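Local coordinates for DNA mimic protein DMP12 (Neisseria meningitidis MC58, PDB 3W1O) that mimics DNA in shape and surface charge and binds the histone-like protein HU at its DNA-binding sites, probably acting as a regulator, at residues Leu7-Leu12 / Lys99-Val104. Residues are numbered along the deposited sequence; the frame is centred on the assembly and turned at random.
Sequences LLIFCL and KNIIHV
I9 and C11 of strand 7-10 and its continuation meet I101 and V104 of helix 96-111 in a buried, largely apolar helix-on-sheet contact near the centre of the chain. The axes of strand 7-10 and of the helical segment 99-104 approach to 8.6 Å at 44°. Because side chains alternate along the strand, I9 and C11 start toward the helix, whereas F10 starts away from it and packs against A28 of helix 21-30, so the sheet has helices on both faces. V104 starts toward the strand, while I101, one turn earlier, leaves the helix to the side. I9 runs its extended chain (chi2 179°) along the interface, and I101 leans over it at a slant until I9 CD1 lies 3.9 Å from I101 CD1. V104, short and branched, fits closer in: its CG1 rests on the backbone, 3.8 Å from both F10 C and C11 N, while V38 of strand 37-40 flanks it. C11, small and weakly polar, suits a place where the helix lies close, its SG 4.1 Å from V104 CG1. With no hydrogen bond between the segments, dispersion and the exclusion of water join helix and sheet here, leaving backbone polar groups to pair within each.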
ATOM      1  N   LEU A   7       6.851  -7.142   2.127  1.00 21.70           N
ATOM      2  CA  LEU A   7       5.476  -6.633   2.045  1.00 21.97           C
ATOM      3  C   LEU A   7       5.362  -5.693   0.868  1.00 19.96           C
ATOM      4  O   LEU A   7       6.231  -4.850   0.684  1.00 19.58           O
ATOM      5  CB  LEU A   7       5.137  -5.873   3.338  1.00 20.22           C
ATOM      6  CG  LEU A   7       3.925  -4.934   3.370  1.00 21.87           C
ATOM      7  CD1 LEU A   7       2.646  -5.757   3.076  1.00 23.04           C
ATOM      8  CD2 LEU A   7       3.923  -4.329   4.761  1.00 22.88           C
ATOM      9  N   LEU A   8       4.295  -5.847   0.077  1.00 20.04           N
ATOM     10  CA  LEU A   8       4.070  -4.898  -1.016  1.00 18.94           C
ATOM     11  C   LEU A   8       2.772  -4.173  -0.804  1.00 19.04           C
ATOM     12  O   LEU A   8       1.777  -4.757  -0.374  1.00 18.34           O
ATOM     13  CB  LEU A   8       4.056  -5.588  -2.377  1.00 19.61           C
ATOM     14  CG  LEU A   8       5.306  -6.389  -2.805  1.00 21.67           C
ATOM     15  CD1 LEU A   8       5.076  -6.900  -4.226  1.00 25.99           C
ATOM     16  CD2 LEU A   8       6.597  -5.560  -2.713  1.00 22.72           C
ATOM     17  N   ILE A   9       2.778  -2.888  -1.123  1.00 18.38           N
ATOM     18  CA  ILE A   9       1.504  -2.158  -1.271  1.00 16.99           C
ATOM     19  C   ILE A   9       1.577  -1.656  -2.693  1.00 17.81           C
ATOM     20  O   ILE A   9       2.546  -0.970  -3.040  1.00 18.45           O
ATOM     21  CB  ILE A   9       1.450  -0.996  -0.298  1.00 15.83           C
ATOM     22  CG1 ILE A   9       1.418  -1.554   1.149  1.00 16.30           C
ATOM     23  CG2 ILE A   9       0.256  -0.046  -0.654  1.00 17.05           C
ATOM     24  CD1 ILE A   9       1.374  -0.500   2.271  1.00 18.06           C
ATOM     25  N   PHE A  10       0.625  -2.019  -3.541  1.00 15.95           N
ATOM     26  CA  PHE A  10       0.769  -1.628  -4.924  1.00 17.53           C
ATOM     27  C   PHE A  10      -0.552  -1.567  -5.693  1.00 17.91           C
ATOM     28  O   PHE A  10      -1.595  -2.078  -5.192  1.00 19.24           O
ATOM     29  CB  PHE A  10       1.728  -2.604  -5.652  1.00 16.52           C
ATOM     30  CG  PHE A  10       1.112  -3.954  -5.990  1.00 18.82           C
ATOM     31  CD1 PHE A  10       0.537  -4.190  -7.246  1.00 18.16           C
ATOM     32  CD2 PHE A  10       1.083  -4.966  -5.033  1.00 20.23           C
ATOM     33  CE1 PHE A  10      -0.101  -5.456  -7.532  1.00 18.86           C
ATOM     34  CE2 PHE A  10       0.477  -6.205  -5.323  1.00 21.02           C
ATOM     35  CZ  PHE A  10      -0.099  -6.435  -6.592  1.00 20.27           C
ATOM     36  N   CYS A  11      -0.468  -0.990  -6.900  1.00 19.57           N
ATOM     37  CA  CYS A  11      -1.503  -1.203  -7.920  1.00 20.47           C
ATOM     38  C   CYS A  11      -0.779  -1.466  -9.212  1.00 21.08           C
ATOM     39  O   CYS A  11       0.442  -1.294  -9.302  1.00 20.57           O
ATOM     40  CB  CYS A  11      -2.481  -0.005  -7.986  1.00 20.99           C
ATOM     41  SG  CYS A  11      -1.688   1.518  -8.536  1.00 22.18           S
ATOM     42  N   LEU A  12      -1.495  -2.004 -10.200  1.00 20.86           N
ATOM     43  CA  LEU A  12      -0.972  -2.127 -11.515  1.00 22.12           C
ATOM     44  C   LEU A  12      -0.791  -0.749 -12.138  1.00 23.53           C
ATOM     45  O   LEU A  12      -1.521   0.218 -11.811  1.00 22.66           O
ATOM     46  CB  LEU A  12      -1.920  -2.923 -12.380  1.00 22.25           C
ATOM     47  CG  LEU A  12      -2.151  -4.334 -11.861  1.00 22.72           C
ATOM     48  CD1 LEU A  12      -2.978  -5.215 -12.840  1.00 22.41           C
ATOM     49  CD2 LEU A  12      -0.817  -4.977 -11.579  1.00 26.85           C
ATOM     50  N   LYS A  99       5.133   9.029   1.900  1.00 17.81           N
ATOM     51  CA  LYS A  99       4.951   9.633   0.603  1.00 19.30           C
ATOM     52  C   LYS A  99       4.781   8.587  -0.489  1.00 19.62           C
ATOM     53  O   LYS A  99       3.997   8.779  -1.418  1.00 20.83           O
ATOM     54  CB  LYS A  99       6.130  10.543   0.211  1.00 18.49           C
ATOM     55  CG  LYS A  99       6.217  11.862   1.039  1.00 20.39           C
ATOM     56  CD  LYS A  99       7.546  12.612   0.704  1.00 18.05           C
ATOM     57  CE  LYS A  99       7.592  12.914  -0.808  1.00 20.51           C
ATOM     58  NZ  LYS A  99       8.633  13.919  -0.988  1.00 18.17           N
ATOM     59  N   ASN A 100       5.566   7.521  -0.393  1.00 20.41           N
ATOM     60  CA  ASN A 100       5.507   6.498  -1.388  1.00 20.67           C
ATOM     61  C   ASN A 100       4.147   5.779  -1.366  1.00 20.08           C
ATOM     62  O   ASN A 100       3.625   5.429  -2.423  1.00 19.85           O
ATOM     63  CB  ASN A 100       6.650   5.522  -1.193  1.00 20.67           C
ATOM     64  CG  ASN A 100       7.980   6.117  -1.628  1.00 23.50           C
ATOM     65  OD1 ASN A 100       7.996   7.038  -2.442  1.00 27.69           O
ATOM     66  ND2 ASN A 100       9.060   5.628  -1.073  1.00 24.44           N
ATOM     67  N   ILE A 101       3.626   5.541  -0.168  1.00 17.97           N
ATOM     68  CA  ILE A 101       2.316   4.861  -0.063  1.00 18.93           C
ATOM     69  C   ILE A 101       1.271   5.818  -0.598  1.00 18.68           C
ATOM     70  O   ILE A 101       0.453   5.443  -1.451  1.00 17.76           O
ATOM     71  CB  ILE A 101       1.990   4.455   1.393  1.00 18.51           C
ATOM     72  CG1 ILE A 101       2.904   3.307   1.807  1.00 20.72           C
ATOM     73  CG2 ILE A 101       0.523   4.004   1.507  1.00 20.93           C
ATOM     74  CD1 ILE A 101       2.812   2.966   3.330  1.00 18.44           C
ATOM     75  N   ILE A 102       1.379   7.083  -0.201  1.00 17.52           N
ATOM     76  CA  ILE A 102       0.440   8.100  -0.721  1.00 18.83           C
ATOM     77  C   ILE A 102       0.422   8.125  -2.248  1.00 19.04           C
ATOM     78  O   ILE A 102      -0.646   8.240  -2.900  1.00 19.10           O
ATOM     79  CB  ILE A 102       0.740   9.493  -0.128  1.00 19.64           C
ATOM     80  CG1 ILE A 102       0.317   9.568   1.343  1.00 19.26           C
ATOM     81  CG2 ILE A 102       0.033  10.585  -0.952  1.00 19.79           C
ATOM     82  CD1 ILE A 102       0.915  10.844   2.073  1.00 19.85           C
ATOM     83  N   HIS A 103       1.605   7.986  -2.833  1.00 19.07           N
ATOM     84  CA  HIS A 103       1.679   8.079  -4.269  1.00 20.75           C
ATOM     85  C   HIS A 103       0.955   6.934  -4.970  1.00 21.42           C
ATOM     86  O   HIS A 103       0.325   7.132  -6.036  1.00 20.88           O
ATOM     87  CB  HIS A 103       3.121   8.052  -4.747  1.00 21.44           C
ATOM     88  CG  HIS A 103       3.222   8.354  -6.197  1.00 25.29           C
ATOM     89  ND1 HIS A 103       2.949   9.610  -6.703  1.00 27.61           N
ATOM     90  CD2 HIS A 103       3.442   7.549  -7.263  1.00 25.57           C
ATOM     91  CE1 HIS A 103       3.053   9.576  -8.021  1.00 28.99           C
ATOM     92  NE2 HIS A 103       3.354   8.337  -8.386  1.00 27.52           N
ATOM     93  N   VAL A 104       1.130   5.719  -4.435  1.00 20.16           N
ATOM     94  CA  VAL A 104       0.370   4.568  -4.968  1.00 19.82           C
ATOM     95  C   VAL A 104      -1.110   4.827  -4.880  1.00 19.19           C
ATOM     96  O   VAL A 104      -1.842   4.588  -5.830  1.00 20.23           O
ATOM     97  CB  VAL A 104       0.675   3.291  -4.180  1.00 19.35           C
ATOM     98  CG1 VAL A 104      -0.266   2.109  -4.710  1.00 18.62           C
ATOM     99  CG2 VAL A 104       2.170   2.965  -4.425  1.00 20.50           C
TER